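Local coordinates for lipoprotein (Colwellia psychrerythraea, PDB 3O0Y) that is of unknown function but is a putative lipoprotein of a bacterial family grouped with metallopeptidases, which hints at, without establishing, peptidase activity, at residues Val370-Tyr384 and Asn441-Asp453. Numbering follows the deposited sequence.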
loop_
_atom_site.group_PDB
_atom_site.type_symbol
_atom_site.label_atom_id
_atom_site.label_comp_id
_atom_site.label_asym_id
_atom_site.label_seq_id
_atom_site.Cartn_x
_atom_site.Cartn_y
_atom_site.Cartn_z
ATOM N N VAL A 370 19.362 -4.476 13.213
ATOM C CA VAL A 370 18.313 -5.498 13.276
ATOM C C VAL A 370 18.575 -6.600 12.254
ATOM O O VAL A 370 18.286 -7.735 12.499
ATOM C CB VAL A 370 16.896 -4.913 13.135
ATOM C CG1 VAL A 370 16.584 -4.345 11.664
ATOM C CG2 VAL A 370 15.860 -5.973 13.610
ATOM N N THR A 371 19.108 -6.247 11.083
ATOM C CA THR A 371 19.279 -7.230 10.024
ATOM C C THR A 371 20.306 -8.242 10.430
ATOM O O THR A 371 20.134 -9.440 10.213
ATOM C CB THR A 371 19.713 -6.521 8.720
ATOM O OG1 THR A 371 18.715 -5.576 8.359
ATOM C CG2 THR A 371 19.922 -7.536 7.550
ATOM N N ALA A 372 21.304 -7.771 11.170
ATOM C CA ALA A 372 22.327 -8.662 11.729
ATOM C C ALA A 372 21.797 -9.513 12.859
ATOM O O ALA A 372 22.027 -10.730 12.910
ATOM C CB ALA A 372 23.521 -7.828 12.241
ATOM N N LYS A 373 21.133 -8.890 13.801
ATOM C CA LYS A 373 20.690 -9.558 14.992
ATOM C C LYS A 373 19.529 -10.501 14.722
ATOM O O LYS A 373 19.344 -11.452 15.471
ATOM C CB LYS A 373 20.276 -8.528 16.048
ATOM C CG LYS A 373 21.475 -7.792 16.642
ATOM C CD LYS A 373 22.054 -8.604 17.826
ATOM C CE LYS A 373 23.588 -8.556 17.883
ATOM N NZ LYS A 373 24.174 -9.838 18.470
ATOM N N MET A 374 18.744 -10.272 13.652
ATOM C CA MET A 374 17.606 -11.082 13.356
ATOM C C MET A 374 17.919 -12.396 12.634
ATOM O O MET A 374 17.076 -13.302 12.592
ATOM C CB MET A 374 16.510 -10.264 12.572
ATOM C CG MET A 374 16.783 -10.094 11.146
ATOM S SD MET A 374 15.682 -8.710 10.418
ATOM C CE MET A 374 15.207 -9.762 8.942
ATOM N N ALA A 375 19.173 -12.561 12.177
ATOM C CA ALA A 375 19.583 -13.682 11.322
ATOM C C ALA A 375 19.237 -15.067 11.923
ATOM O O ALA A 375 18.812 -15.931 11.188
ATOM C CB ALA A 375 21.147 -13.662 10.994
ATOM N N PRO A 376 19.340 -15.272 13.266
ATOM C CA PRO A 376 19.023 -16.619 13.768
ATOM C C PRO A 376 17.617 -17.075 13.525
ATOM O O PRO A 376 17.409 -18.306 13.461
ATOM C CB PRO A 376 19.285 -16.497 15.281
ATOM C CG PRO A 376 20.357 -15.454 15.351
ATOM C CD PRO A 376 19.982 -14.459 14.295
ATOM N N VAL A 377 16.677 -16.146 13.416
ATOM C CA VAL A 377 15.295 -16.486 13.133
ATOM C C VAL A 377 14.751 -16.035 11.776
ATOM O O VAL A 377 13.576 -16.243 11.482
ATOM C CB VAL A 377 14.373 -16.035 14.268
ATOM C CG1 VAL A 377 14.881 -16.614 15.672
ATOM C CG2 VAL A 377 14.181 -14.493 14.381
ATOM N N PHE A 378 15.654 -15.475 10.965
ATOM C CA PHE A 378 15.326 -15.112 9.597
ATOM C C PHE A 378 16.526 -15.572 8.744
ATOM O O PHE A 378 17.423 -14.785 8.393
ATOM C CB PHE A 378 15.094 -13.642 9.484
ATOM C CG PHE A 378 13.790 -13.176 10.066
ATOM C CD1 PHE A 378 12.575 -13.413 9.415
ATOM C CD2 PHE A 378 13.739 -12.568 11.351
ATOM C CE1 PHE A 378 11.399 -12.960 9.977
ATOM C CE2 PHE A 378 12.516 -12.036 11.827
ATOM C CZ PHE A 378 11.405 -12.242 11.183
ATOM N N ARG A 379 16.539 -16.857 8.489
ATOM C CA ARG A 379 17.750 -17.498 8.054
ATOM C C ARG A 379 17.922 -17.448 6.497
ATOM O O ARG A 379 19.002 -17.836 5.982
ATOM C CB ARG A 379 17.773 -18.931 8.532
ATOM C CG ARG A 379 17.766 -19.120 10.024
ATOM C CD ARG A 379 17.643 -20.607 10.310
ATOM N NE ARG A 379 16.424 -21.146 9.670
ATOM C CZ ARG A 379 15.985 -22.405 9.752
ATOM N NH1 ARG A 379 16.644 -23.346 10.461
ATOM N NH2 ARG A 379 14.856 -22.714 9.150
ATOM N N THR A 380 16.901 -17.018 5.782
ATOM C CA THR A 380 16.951 -16.867 4.313
ATOM C C THR A 380 16.973 -15.360 3.992
ATOM O O THR A 380 16.022 -14.616 4.239
ATOM C CB THR A 380 15.747 -17.531 3.664
ATOM O OG1 THR A 380 15.773 -18.937 3.975
ATOM C CG2 THR A 380 15.861 -17.380 2.157
ATOM N N THR A 381 18.077 -14.893 3.433
ATOM C CA THR A 381 18.261 -13.477 3.067
ATOM C C THR A 381 17.784 -13.250 1.654
ATOM O O THR A 381 18.208 -13.956 0.728
ATOM C CB THR A 381 19.739 -13.050 3.169
ATOM O OG1 THR A 381 20.169 -13.263 4.516
ATOM C CG2 THR A 381 19.910 -11.587 2.783
ATOM N N PRO A 382 16.930 -12.261 1.473
ATOM C CA PRO A 382 16.443 -12.014 0.118
ATOM C C PRO A 382 17.543 -11.392 -0.751
ATOM O O PRO A 382 18.505 -10.850 -0.218
ATOM C CB PRO A 382 15.336 -11.025 0.309
ATOM C CG PRO A 382 15.571 -10.408 1.629
ATOM C CD PRO A 382 16.273 -11.389 2.471
ATOM N N SER A 383 17.409 -11.485 -2.074
ATOM C CA SER A 383 18.460 -11.034 -2.996
ATOM C C SER A 383 18.442 -9.504 -3.314
ATOM O O SER A 383 19.182 -9.056 -4.216
ATOM C CB SER A 383 18.337 -11.763 -4.328
ATOM O OG SER A 383 17.154 -11.331 -5.004
ATOM N N TYR A 384 17.664 -8.720 -2.568
ATOM C CA TYR A 384 17.494 -7.298 -2.759
ATOM C C TYR A 384 17.848 -6.557 -1.472
ATOM O O TYR A 384 17.547 -7.059 -0.410
ATOM C CB TYR A 384 16.050 -6.945 -3.094
ATOM C CG TYR A 384 15.468 -7.670 -4.245
ATOM C CD1 TYR A 384 15.339 -7.049 -5.506
ATOM C CD2 TYR A 384 14.860 -8.909 -4.076
ATOM C CE1 TYR A 384 14.732 -7.719 -6.548
ATOM C CE2 TYR A 384 14.246 -9.582 -5.152
ATOM C CZ TYR A 384 14.214 -8.963 -6.379
ATOM O OH TYR A 384 13.580 -9.559 -7.433
ATOM N N ASN A 441 13.363 -3.971 7.424
ATOM C CA ASN A 441 13.550 -5.272 7.948
ATOM C C ASN A 441 13.211 -5.349 9.456
ATOM O O ASN A 441 13.615 -4.464 10.211
ATOM C CB ASN A 441 15.005 -5.658 7.812
ATOM C CG ASN A 441 15.445 -5.689 6.319
ATOM O OD1 ASN A 441 14.585 -5.888 5.407
ATOM N ND2 ASN A 441 16.725 -5.563 6.090
ATOM N N PRO A 442 12.497 -6.383 9.859
ATOM C CA PRO A 442 11.994 -7.585 9.189
ATOM C C PRO A 442 10.601 -7.409 8.568
ATOM O O PRO A 442 10.027 -8.428 8.134
ATOM C CB PRO A 442 11.867 -8.584 10.360
ATOM C CG PRO A 442 11.928 -7.790 11.537
ATOM C CD PRO A 442 12.241 -6.410 11.316
ATOM N N GLY A 443 10.188 -6.169 8.345
ATOM C CA GLY A 443 8.867 -5.882 7.770
ATOM C C GLY A 443 8.717 -5.918 6.240
ATOM O O GLY A 443 9.083 -6.893 5.601
ATOM N N HIS A 444 8.254 -4.835 5.655
ATOM C CA HIS A 444 7.883 -4.866 4.257
ATOM C C HIS A 444 8.995 -5.278 3.323
ATOM O O HIS A 444 8.744 -6.108 2.449
ATOM C CB HIS A 444 7.365 -3.531 3.784
ATOM C CG HIS A 444 5.976 -3.174 4.233
ATOM N ND1 HIS A 444 4.941 -4.099 4.316
ATOM C CD2 HIS A 444 5.453 -1.979 4.591
ATOM C CE1 HIS A 444 3.831 -3.453 4.671
ATOM N NE2 HIS A 444 4.113 -2.175 4.847
ATOM N N HIS A 445 10.190 -4.720 3.442
ATOM C CA HIS A 445 11.261 -5.048 2.499
ATOM C C HIS A 445 11.623 -6.537 2.576
ATOM O O HIS A 445 11.693 -7.259 1.562
ATOM C CB HIS A 445 12.508 -4.182 2.714
ATOM C CG HIS A 445 13.631 -4.604 1.808
ATOM N ND1 HIS A 445 13.574 -4.357 0.450
ATOM C CD2 HIS A 445 14.713 -5.409 2.011
ATOM C CE1 HIS A 445 14.633 -4.926 -0.134
ATOM N NE2 HIS A 445 15.334 -5.595 0.783
ATOM N N TRP A 446 11.821 -7.050 3.789
ATOM C CA TRP A 446 12.253 -8.406 3.951
ATOM C C TRP A 446 11.189 -9.343 3.311
ATOM O O TRP A 446 11.533 -10.268 2.580
ATOM C CB TRP A 446 12.500 -8.722 5.421
ATOM C CG TRP A 446 13.331 -9.957 5.674
ATOM C CD1 TRP A 446 12.878 -11.183 6.090
ATOM C CD2 TRP A 446 14.748 -10.044 5.650
ATOM N NE1 TRP A 446 13.926 -12.016 6.310
ATOM C CE2 TRP A 446 15.085 -11.359 6.034
ATOM C CE3 TRP A 446 15.767 -9.135 5.342
ATOM C CZ2 TRP A 446 16.395 -11.800 6.122
ATOM C CZ3 TRP A 446 17.051 -9.582 5.436
ATOM C CH2 TRP A 446 17.368 -10.872 5.877
ATOM N N GLN A 447 9.929 -9.065 3.585
ATOM C CA GLN A 447 8.828 -9.929 3.137
ATOM C C GLN A 447 8.640 -9.835 1.650
ATOM O O GLN A 447 8.679 -10.881 0.951
ATOM C CB GLN A 447 7.556 -9.604 3.884
ATOM C CG GLN A 447 6.327 -10.355 3.485
ATOM C CD GLN A 447 5.625 -9.716 2.333
ATOM O OE1 GLN A 447 5.082 -8.631 2.454
ATOM N NE2 GLN A 447 5.490 -10.495 1.215
ATOM N N ILE A 448 8.531 -8.607 1.155
ATOM C CA ILE A 448 8.292 -8.409 -0.317
ATOM C C ILE A 448 9.448 -8.948 -1.170
ATOM O O ILE A 448 9.263 -9.606 -2.174
ATOM C CB ILE A 448 8.001 -6.935 -0.594
ATOM C CG1 ILE A 448 6.581 -6.637 -0.125
ATOM C CG2 ILE A 448 8.194 -6.525 -2.090
ATOM C CD1 ILE A 448 6.246 -5.194 -0.040
ATOM N N ALA A 449 10.670 -8.666 -0.773
ATOM C CA ALA A 449 11.812 -9.156 -1.466
ATOM C C ALA A 449 11.921 -10.679 -1.466
ATOM O O ALA A 449 12.183 -11.314 -2.515
ATOM C CB ALA A 449 13.123 -8.495 -0.853
ATOM N N LEU A 450 11.645 -11.314 -0.316
ATOM C CA LEU A 450 11.573 -12.784 -0.304
ATOM C C LEU A 450 10.485 -13.296 -1.254
ATOM O O LEU A 450 10.699 -14.280 -1.931
ATOM C CB LEU A 450 11.425 -13.334 1.122
ATOM C CG LEU A 450 12.675 -13.290 1.964
ATOM C CD1 LEU A 450 12.338 -13.599 3.475
ATOM C CD2 LEU A 450 13.803 -14.288 1.402
ATOM N N ASN A 451 9.317 -12.657 -1.275
ATOM C CA ASN A 451 8.265 -13.130 -2.149
ATOM C C ASN A 451 8.705 -13.007 -3.610
ATOM O O ASN A 451 8.475 -13.953 -4.379
ATOM C CB ASN A 451 7.029 -12.321 -1.945
ATOM C CG ASN A 451 5.786 -12.974 -2.514
ATOM O OD1 ASN A 451 5.830 -13.998 -3.268
ATOM N ND2 ASN A 451 4.662 -12.393 -2.185
ATOM N N LEU A 452 9.402 -11.907 -3.958
ATOM C CA LEU A 452 9.868 -11.766 -5.328
ATOM C C LEU A 452 10.852 -12.844 -5.702
ATOM O O LEU A 452 10.835 -13.361 -6.836
ATOM C CB LEU A 452 10.549 -10.430 -5.512
ATOM C CG LEU A 452 9.669 -9.234 -5.579
ATOM C CD1 LEU A 452 10.611 -7.926 -5.559
ATOM C CD2 LEU A 452 8.675 -9.241 -6.781
ATOM N N ASP A 453 11.677 -13.282 -4.727
ATOM C CA ASP A 453 12.633 -14.325 -4.968
ATOM C C ASP A 453 12.047 -15.768 -5.244
ATOM O O ASP A 453 12.806 -16.675 -5.659
ATOM C CB ASP A 453 13.604 -14.460 -3.815
ATOM C CG ASP A 453 14.734 -13.449 -3.817
ATOM O OD1 ASP A 453 15.111 -12.885 -4.869
ATOM O OD2 ASP A 453 15.245 -13.208 -2.660
HETATM O O HOH W 1 14.288 -15.014 6.397
HETATM O O HOH W 2 15.916 -15.525 -1.283
HETATM O O HOH W 3 14.057 -12.284 -7.479
#
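Ser383 grips the carboxylate of Asp453 with two hydrogen bonds. Its backbone N reaches OD2 of Asp453 at 2.8 Å, and its OG donates to OD1 of Asp453 at 2.6 Å. Both oxygens use their syn lone pairs. With chi1 at 69°, OG sits between its own N and carbonyl carbon. This fork fixes the carboxylate's rotation. About two turns back toward the start of helix 444-452, His445 NE2 donates to Tyr384 O at 2.9 Å. The oxygen lies in the imidazole plane, but the donor stands above the carbonyl plane. His445 ND1 bonds to Tyr404 OH. A water joins Trp446 NE1 to Thr380 O.

Trp446 is the hub of the packing. Met374 CE lies 3.4 Å from the centroid of the six-membered ring of Trp446, a CH-pi contact. Met374 SD, 5.0 Å from it, adds a Met-aromatic contact. Pro382 CD covers the opposite face, 3.4 Å from the same centroid. Phe378 CD1 approaches NE1 of Trp446 obliquely, and its CZ touches CB of cis Pro442. Farther along the helix, Ala449 CB touches both Pro382 CB and Tyr384 CD2, and Leu452 CD1 lies over a Tyr384 ring face.

The chain from helix 353-373 thus clasps helix 444-452. This helix follows helix 432-439, ending in His438 and Glu439, after a short turn. In a family grouped with metallopeptidases, these residues may belong to an active-site region.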